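Local coordinates for thioredoxin reductase (Clostridium acetobutylicum ATCC 824, PDB 6GNA), which probably passes electrons from ferredoxin through its FAD to thioredoxin, without using a pyridine nucleotide as reductant, at residues P48-Y53 with Y57-A62; I33-S38 with D101-S106. All blocks are in the same frame, centred on the assembly; numbering follows the deposited sequence. Where two conformers were deposited one is given.

Two contacts near opposite ends of one FAD show how chemistry follows place in the fold. Contact 1 (48-53 with 57-62) is partly buried, reaches the subunit interface and lies at the isoalloxazine ring; its chemistry is mostly polar, made of backbone hydrogen bonds, an asparagine amide and a bridging water. Contact 2 (33-38 with 101-106) is buried, contains no hydrogen bond between its segments and rests on two aromatic rings and an isoleucine joining two sheets, while the chain beyond strand 32-35 reaches the adenine. The centres of the two contacts lie about 29 Å apart, and along the sequence contact 1 is nested within the loop that contact 2 closes.

Contact 1 (P48-Y53 with Y57-A62); sequences PVINNY and YGIRGA. With FAD (flavin-adenine dinucleotide), chain B.
The flavin-binding loop that leads into helix 61-74 folds back on itself here, and its two arms, 48-53 and 57-62, meet mainly through backbone bonds. I50 N donates to I59 O at 2.7 Å. I50 O receives only weak bonds from the amides of G58 and I59. Side chains pack beside these bonds: I50 CB lies 4.0 Å from I59 CG2, and I50 CD1 reaches G61 CA where the helix begins. Farther along, N51 OD1 lies over one face of the Y57 ring, offset toward its rim, with the amide and ring planes 21° apart. A chi1 of -62°, with CG beside the backbone N, carries the N51 amide to Y57 and G58, where OD1 takes a weak bond from G58 N. Y57 also makes an edge-to-face contact with H71 of the second subunit, which places this arm at the dimer interface. N52, on the other arm, turns to the flavin: its OD1 takes the N-H of FAD N3 at 2.8 Å, nearly straight at 171°, while I50 CG1 packs 3.7 Å from FAD O4. At the start of helix 61-74, where R60 is the N-cap residue, P48 O touches R60 CA at 3.2 Å in a CA-H...O contact, and one water donates to P48 O while accepting from R60 NE.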
loop_
_atom_site.group_PDB
_atom_site.type_symbol
_atom_site.label_atom_id
_atom_site.label_comp_id
_atom_site.label_asym_id
_atom_site.label_seq_id
_atom_site.Cartn_x
_atom_site.Cartn_y
_atom_site.Cartn_z
ATOM N N PRO A 48 15.922 -13.903 -4.323
ATOM C CA PRO A 48 17.115 -13.854 -5.195
ATOM C C PRO A 48 17.356 -12.562 -5.988
ATOM O O PRO A 48 18.358 -11.879 -5.744
ATOM C CB PRO A 48 16.922 -15.061 -6.124
ATOM C CG PRO A 48 15.453 -15.307 -6.132
ATOM C CD PRO A 48 14.914 -14.861 -4.809
ATOM N N VAL A 49 16.523 -12.263 -6.994
ATOM C CA VAL A 49 16.472 -10.966 -7.654
ATOM C C VAL A 49 15.060 -10.421 -7.501
ATOM O O VAL A 49 14.089 -11.169 -7.628
ATOM C CB VAL A 49 16.864 -11.096 -9.132
ATOM C CG1 VAL A 49 15.935 -12.069 -9.844
ATOM C CG2 VAL A 49 16.860 -9.727 -9.810
ATOM N N ILE A 50 14.940 -9.120 -7.233
ATOM C CA ILE A 50 13.648 -8.462 -7.042
ATOM C C ILE A 50 13.522 -7.378 -8.098
ATOM O O ILE A 50 14.336 -6.447 -8.135
ATOM C CB ILE A 50 13.525 -7.850 -5.641
ATOM C CG1 ILE A 50 13.676 -8.939 -4.580
ATOM C CG2 ILE A 50 12.199 -7.081 -5.488
ATOM C CD1 ILE A 50 14.017 -8.396 -3.224
ATOM N N ASN A 51 12.496 -7.483 -8.937
ATOM C CA ASN A 51 12.266 -6.514 -9.998
ATOM C C ASN A 51 10.973 -5.734 -9.858
ATOM O O ASN A 51 10.685 -4.898 -10.716
ATOM C CB ASN A 51 12.301 -7.197 -11.371
ATOM C CG ASN A 51 13.640 -7.814 -11.664
ATOM O OD1 ASN A 51 14.674 -7.251 -11.313
ATOM N ND2 ASN A 51 13.636 -8.970 -12.312
ATOM N N ASN A 52 10.191 -5.964 -8.808
ATOM C CA ASN A 52 8.919 -5.279 -8.637
ATOM C C ASN A 52 8.897 -4.416 -7.388
ATOM O O ASN A 52 7.817 -4.162 -6.841
ATOM C CB ASN A 52 7.763 -6.279 -8.646
ATOM C CG ASN A 52 7.763 -7.172 -7.432
ATOM O OD1 ASN A 52 8.715 -7.193 -6.665
ATOM N ND2 ASN A 52 6.657 -7.893 -7.230
ATOM N N TYR A 53 10.047 -3.973 -6.916
ATOM C CA TYR A 53 10.131 -2.937 -5.895
ATOM C C TYR A 53 10.648 -1.672 -6.579
ATOM O O TYR A 53 11.839 -1.567 -6.901
ATOM C CB TYR A 53 11.004 -3.382 -4.728
ATOM C CG TYR A 53 10.885 -2.492 -3.516
ATOM C CD1 TYR A 53 9.914 -2.702 -2.580
ATOM C CD2 TYR A 53 11.807 -1.474 -3.282
ATOM C CE1 TYR A 53 9.796 -1.890 -1.465
ATOM C CE2 TYR A 53 11.705 -0.640 -2.157
ATOM C CZ TYR A 53 10.674 -0.874 -1.243
ATOM O OH TYR A 53 10.446 -0.141 -0.085
ATOM N N TYR A 57 15.278 -1.814 -9.293
ATOM C CA TYR A 57 15.287 -2.894 -10.273
ATOM C C TYR A 57 16.549 -3.742 -10.169
ATOM O O TYR A 57 17.670 -3.219 -10.119
ATOM C CB TYR A 57 15.178 -2.312 -11.679
ATOM C CG TYR A 57 15.260 -3.361 -12.756
ATOM C CD1 TYR A 57 14.144 -4.094 -13.110
ATOM C CD2 TYR A 57 16.458 -3.630 -13.409
ATOM C CE1 TYR A 57 14.206 -5.060 -14.103
ATOM C CE2 TYR A 57 16.533 -4.596 -14.394
ATOM C CZ TYR A 57 15.401 -5.312 -14.732
ATOM O OH TYR A 57 15.467 -6.281 -15.704
ATOM N N GLY A 58 16.358 -5.063 -10.151
ATOM C CA GLY A 58 17.468 -5.998 -10.190
ATOM C C GLY A 58 18.182 -6.197 -8.878
ATOM O O GLY A 58 19.224 -6.870 -8.846
ATOM N N ILE A 59 17.661 -5.639 -7.789
ATOM C CA ILE A 59 18.319 -5.781 -6.498
ATOM C C ILE A 59 18.140 -7.198 -5.970
ATOM O O ILE A 59 17.136 -7.870 -6.225
ATOM C CB ILE A 59 17.761 -4.724 -5.526
ATOM C CG1 ILE A 59 18.656 -4.594 -4.302
ATOM C CG2 ILE A 59 16.321 -5.046 -5.106
ATOM C CD1 ILE A 59 18.374 -3.337 -3.527
ATOM N N ARG A 60 19.139 -7.669 -5.244
ATOM C CA ARG A 60 19.049 -8.946 -4.560
ATOM C C ARG A 60 18.418 -8.744 -3.186
ATOM O O ARG A 60 18.553 -7.679 -2.581
ATOM C CB ARG A 60 20.447 -9.546 -4.414
ATOM C CG ARG A 60 21.180 -9.675 -5.745
ATOM C CD ARG A 60 22.695 -9.612 -5.608
ATOM N NE ARG A 60 23.266 -10.812 -5.011
ATOM C CZ ARG A 60 24.567 -11.088 -4.993
ATOM N NH1 ARG A 60 25.004 -12.204 -4.427
ATOM N NH2 ARG A 60 25.436 -10.250 -5.547
ATOM N N GLY A 61 17.746 -9.787 -2.693
ATOM C CA GLY A 61 17.044 -9.687 -1.421
ATOM C C GLY A 61 17.921 -9.196 -0.285
ATOM O O GLY A 61 17.531 -8.319 0.488
ATOM N N ALA A 62 19.108 -9.788 -0.136
ATOM C CA ALA A 62 20.014 -9.362 0.929
ATOM C C ALA A 62 20.528 -7.942 0.718
ATOM O O ALA A 62 20.853 -7.249 1.692
ATOM C CB ALA A 62 21.185 -10.334 1.047
HETATM P PA FAD B . 7.697 -10.561 6.844
HETATM O O1A FAD B . 8.616 -10.151 5.721
HETATM O O2A FAD B . 7.412 -12.026 7.067
HETATM O O5B FAD B . 8.260 -9.946 8.218
HETATM C C5B FAD B . 7.866 -10.501 9.465
HETATM C C4B FAD B . 8.962 -10.287 10.498
HETATM O O4B FAD B . 8.376 -10.077 11.784
HETATM C C3B FAD B . 9.861 -11.508 10.603
HETATM O O3B FAD B . 11.232 -11.115 10.694
HETATM C C2B FAD B . 9.422 -12.192 11.877
HETATM O O2B FAD B . 10.502 -12.856 12.537
HETATM C C1B FAD B . 8.868 -11.048 12.709
HETATM N N9A FAD B . 7.784 -11.520 13.597
HETATM C C8A FAD B . 6.659 -12.153 13.216
HETATM N N7A FAD B . 5.888 -12.441 14.295
HETATM C C5A FAD B . 6.529 -11.989 15.387
HETATM C C6A FAD B . 6.277 -11.966 16.844
HETATM N N6A FAD B . 5.149 -12.502 17.365
HETATM N N1A FAD B . 7.211 -11.392 17.631
HETATM C C2A FAD B . 8.340 -10.853 17.135
HETATM N N3A FAD B . 8.628 -10.841 15.823
HETATM C C4A FAD B . 7.779 -11.384 14.920
HETATM N N1 FAD B . 7.675 -9.998 -2.769
HETATM C C2 FAD B . 7.822 -9.117 -3.791
HETATM O O2 FAD B . 7.071 -8.120 -3.833
HETATM N N3 FAD B . 8.739 -9.268 -4.762
HETATM C C4 FAD B . 9.580 -10.310 -4.784
HETATM O O4 FAD B . 10.424 -10.430 -5.696
HETATM C C4X FAD B . 9.486 -11.320 -3.703
HETATM N N5 FAD B . 10.300 -12.396 -3.660
HETATM C C5X FAD B . 10.194 -13.303 -2.664
HETATM C C6 FAD B . 11.044 -14.402 -2.642
HETATM C C7 FAD B . 10.945 -15.340 -1.622
HETATM C C7M FAD B . 11.866 -16.531 -1.600
HETATM C C8 FAD B . 9.930 -15.170 -0.551
HETATM C C8M FAD B . 9.819 -16.185 0.555
HETATM C C9 FAD B . 9.080 -14.072 -0.571
HETATM C C9A FAD B . 9.176 -13.132 -1.588
HETATM N N10 FAD B . 8.308 -12.022 -1.621
HETATM C C10 FAD B . 8.460 -11.089 -2.662
HETATM C "C1'" FAD B . 7.303 -11.819 -0.573
HETATM C "C2'" FAD B . 7.762 -10.727 0.379
HETATM O "O2'" FAD B . 8.974 -11.156 1.006
HETATM C "C3'" FAD B . 6.706 -10.457 1.442
HETATM O "O3'" FAD B . 5.503 -9.994 0.824
HETATM C "C4'" FAD B . 7.193 -9.417 2.440
HETATM O "O4'" FAD B . 8.395 -9.881 3.066
HETATM C "C5'" FAD B . 6.128 -9.139 3.493
HETATM O "O5'" FAD B . 6.751 -8.504 4.602
HETATM P P FAD B . 6.020 -8.374 6.024
HETATM O O1P FAD B . 6.754 -7.332 6.831
HETATM O O2P FAD B . 4.527 -8.263 5.851
HETATM O O3P FAD B . 6.270 -9.825 6.682
HETATM O O HOH W 1 21.069 -12.758 -4.862
#

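Contact 2 (I33-S38 with D101-S106); sequences IVFGSS and DTYEAS. With FAD (flavin-adenine dinucleotide), chain B.
Aromatic packing comes first: F35 turns its edge to the face of Y103, a T-shaped pair with ring centroids 4.9 Å apart and planes at 74°. Two neighbouring atoms of the phenylalanine edge do the touching. F35 CE1 meets Y103 CE1 at 3.6 Å, and F35 CZ sits above the tyrosine ring, offset toward its rim, 3.6 Å from Y103 CD1. The Y103 rotamer, with CG anti to the carbonyl carbon (chi1 -57°), directs the ring toward I33 and F35.

The aliphatic contact is made by I33: its extended side chain meets the tyrosine at about a right angle, CD1 lying 3.5 Å from Y103 CE2, and I33 CG1 also lies over one face of the F35 ring.

No hydrogen bond links the segments; within the parallel sheet, I33 and F35 bond through their backbones to I11 of strand 9-12. Beyond F35 the chain reaches the cofactor, G36 CA lying 3.5 Å from FAD N3A and S37 CB near the ribose hydroxyl O3B. The arrangement is that of the Rossmann-type FAD-binding fold of pyridine nucleotide-disulphide oxidoreductases, where the second strand of the parallel sheet ends at the adenosine and the smaller sheet holding 102-105 packs against the parallel sheet.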
loop_
_atom_site.group_PDB
_atom_site.type_symbol
_atom_site.label_atom_id
_atom_site.label_comp_id
_atom_site.label_asym_id
_atom_site.label_seq_id
_atom_site.Cartn_x
_atom_site.Cartn_y
_atom_site.Cartn_z
ATOM N N ILE A 33 8.376 1.405 19.691
ATOM C CA ILE A 33 9.211 0.219 19.862
ATOM C C ILE A 33 8.848 -0.758 18.757
ATOM O O ILE A 33 7.667 -0.935 18.440
ATOM C CB ILE A 33 9.061 -0.412 21.268
ATOM C CG1 ILE A 33 9.955 -1.651 21.421
ATOM C CG2 ILE A 33 7.605 -0.789 21.567
ATOM C CD1 ILE A 33 10.250 -2.028 22.865
ATOM N N VAL A 34 9.868 -1.383 18.170
ATOM C CA VAL A 34 9.701 -2.330 17.071
ATOM C C VAL A 34 10.228 -3.675 17.543
ATOM O O VAL A 34 11.411 -3.796 17.891
ATOM C CB VAL A 34 10.441 -1.893 15.799
ATOM C CG1 VAL A 34 10.110 -2.851 14.649
ATOM C CG2 VAL A 34 10.088 -0.468 15.434
ATOM N N PHE A 35 9.359 -4.679 17.575
ATOM C CA PHE A 35 9.741 -6.034 17.947
ATOM C C PHE A 35 10.011 -6.850 16.695
ATOM O O PHE A 35 9.315 -6.694 15.687
ATOM C CB PHE A 35 8.642 -6.730 18.745
ATOM C CG PHE A 35 8.331 -6.064 20.038
ATOM C CD1 PHE A 35 9.139 -6.269 21.128
ATOM C CD2 PHE A 35 7.241 -5.226 20.166
ATOM C CE1 PHE A 35 8.859 -5.659 22.327
ATOM C CE2 PHE A 35 6.955 -4.616 21.374
ATOM C CZ PHE A 35 7.776 -4.829 22.449
ATOM N N GLY A 36 11.009 -7.718 16.758
ATOM C CA GLY A 36 11.280 -8.596 15.637
ATOM C C GLY A 36 12.681 -9.176 15.686
ATOM O O GLY A 36 13.295 -9.285 16.746
ATOM N N SER A 37 13.143 -9.558 14.512
ATOM C CA SER A 37 14.397 -10.261 14.340
ATOM C C SER A 37 15.475 -9.288 13.916
ATOM O O SER A 37 15.219 -8.288 13.229
ATOM C CB SER A 37 14.250 -11.345 13.273
ATOM O OG SER A 37 15.505 -11.942 13.002
ATOM N N SER A 38 16.703 -9.623 14.341
ATOM C CA SER A 38 17.882 -8.833 14.008
ATOM C C SER A 38 18.050 -8.694 12.503
ATOM O O SER A 38 18.455 -7.637 12.014
ATOM C CB SER A 38 19.126 -9.486 14.618
ATOM N N ASP A 101 10.640 -9.342 28.469
ATOM C CA ASP A 101 9.899 -8.429 29.332
ATOM C C ASP A 101 8.493 -8.143 28.797
ATOM O O ASP A 101 8.143 -8.472 27.661
ATOM C CB ASP A 101 10.670 -7.120 29.487
ATOM C CG ASP A 101 11.967 -7.300 30.255
ATOM O OD1 ASP A 101 11.986 -8.115 31.200
ATOM O OD2 ASP A 101 12.964 -6.634 29.909
ATOM N N THR A 102 7.691 -7.513 29.652
ATOM C CA THR A 102 6.326 -7.118 29.343
ATOM C C THR A 102 6.308 -5.624 29.047
ATOM O O THR A 102 7.073 -4.855 29.635
ATOM C CB THR A 102 5.419 -7.447 30.540
ATOM O OG1 THR A 102 5.381 -8.872 30.735
ATOM C CG2 THR A 102 4.013 -6.945 30.317
ATOM N N TYR A 103 5.459 -5.218 28.109
ATOM C CA TYR A 103 5.373 -3.827 27.696
ATOM C C TYR A 103 3.916 -3.404 27.661
ATOM O O TYR A 103 3.007 -4.231 27.598
ATOM C CB TYR A 103 5.959 -3.616 26.296
ATOM C CG TYR A 103 7.399 -4.048 26.157
ATOM C CD1 TYR A 103 7.726 -5.390 26.030
ATOM C CD2 TYR A 103 8.434 -3.116 26.141
ATOM C CE1 TYR A 103 9.036 -5.803 25.908
ATOM C CE2 TYR A 103 9.760 -3.523 26.021
ATOM C CZ TYR A 103 10.052 -4.867 25.893
ATOM O OH TYR A 103 11.349 -5.299 25.767
ATOM N N GLU A 104 3.704 -2.099 27.716
ATOM C CA GLU A 104 2.401 -1.512 27.458
ATOM C C GLU A 104 2.546 -0.508 26.326
ATOM O O GLU A 104 3.562 0.188 26.223
ATOM C CB GLU A 104 1.832 -0.837 28.703
ATOM C CG GLU A 104 1.256 -1.842 29.682
ATOM C CD GLU A 104 0.747 -1.215 30.958
ATOM O OE1 GLU A 104 0.649 0.029 31.026
ATOM O OE2 GLU A 104 0.438 -1.978 31.897
ATOM N N ALA A 105 1.536 -0.453 25.465
ATOM C CA ALA A 105 1.541 0.479 24.352
ATOM C C ALA A 105 0.136 1.004 24.103
ATOM O O ALA A 105 -0.847 0.275 24.264
ATOM C CB ALA A 105 2.096 -0.171 23.076
ATOM N N SER A 106 0.045 2.275 23.715
ATOM C CA SER A 106 -1.263 2.858 23.445
ATOM C C SER A 106 -1.840 2.334 22.135
ATOM O O SER A 106 -3.048 2.086 22.033
ATOM C CB SER A 106 -1.151 4.383 23.411
ATOM O OG SER A 106 -0.719 4.890 24.663
HETATM P PA FAD B . 7.697 -10.561 6.844
HETATM O O1A FAD B . 8.616 -10.151 5.721
HETATM O O2A FAD B . 7.412 -12.026 7.067
HETATM O O5B FAD B . 8.260 -9.946 8.218
HETATM C C5B FAD B . 7.866 -10.501 9.465
HETATM C C4B FAD B . 8.962 -10.287 10.498
HETATM O O4B FAD B . 8.376 -10.077 11.784
HETATM C C3B FAD B . 9.861 -11.508 10.603
HETATM O O3B FAD B . 11.232 -11.115 10.694
HETATM C C2B FAD B . 9.422 -12.192 11.877
HETATM O O2B FAD B . 10.502 -12.856 12.537
HETATM C C1B FAD B . 8.868 -11.048 12.709
HETATM N N9A FAD B . 7.784 -11.520 13.597
HETATM C C8A FAD B . 6.659 -12.153 13.216
HETATM N N7A FAD B . 5.888 -12.441 14.295
HETATM C C5A FAD B . 6.529 -11.989 15.387
HETATM C C6A FAD B . 6.277 -11.966 16.844
HETATM N N6A FAD B . 5.149 -12.502 17.365
HETATM N N1A FAD B . 7.211 -11.392 17.631
HETATM C C2A FAD B . 8.340 -10.853 17.135
HETATM N N3A FAD B . 8.628 -10.841 15.823
HETATM C C4A FAD B . 7.779 -11.384 14.920
HETATM N N1 FAD B . 7.675 -9.998 -2.769
HETATM C C2 FAD B . 7.822 -9.117 -3.791
HETATM O O2 FAD B . 7.071 -8.120 -3.833
HETATM N N3 FAD B . 8.739 -9.268 -4.762
HETATM C C4 FAD B . 9.580 -10.310 -4.784
HETATM O O4 FAD B . 10.424 -10.430 -5.696
HETATM C C4X FAD B . 9.486 -11.320 -3.703
HETATM N N5 FAD B . 10.300 -12.396 -3.660
HETATM C C5X FAD B . 10.194 -13.303 -2.664
HETATM C C6 FAD B . 11.044 -14.402 -2.642
HETATM C C7 FAD B . 10.945 -15.340 -1.622
HETATM C C7M FAD B . 11.866 -16.531 -1.600
HETATM C C8 FAD B . 9.930 -15.170 -0.551
HETATM C C8M FAD B . 9.819 -16.185 0.555
HETATM C C9 FAD B . 9.080 -14.072 -0.571
HETATM C C9A FAD B . 9.176 -13.132 -1.588
HETATM N N10 FAD B . 8.308 -12.022 -1.621
HETATM C C10 FAD B . 8.460 -11.089 -2.662
HETATM C "C1'" FAD B . 7.303 -11.819 -0.573
HETATM C "C2'" FAD B . 7.762 -10.727 0.379
HETATM O "O2'" FAD B . 8.974 -11.156 1.006
HETATM C "C3'" FAD B . 6.706 -10.457 1.442
HETATM O "O3'" FAD B . 5.503 -9.994 0.824
HETATM C "C4'" FAD B . 7.193 -9.417 2.440
HETATM O "O4'" FAD B . 8.395 -9.881 3.066
HETATM C "C5'" FAD B . 6.128 -9.139 3.493
HETATM O "O5'" FAD B . 6.751 -8.504 4.602
HETATM P P FAD B . 6.020 -8.374 6.024
HETATM O O1P FAD B . 6.754 -7.332 6.831
HETATM O O2P FAD B . 4.527 -8.263 5.851
HETATM O O3P FAD B . 6.270 -9.825 6.682
#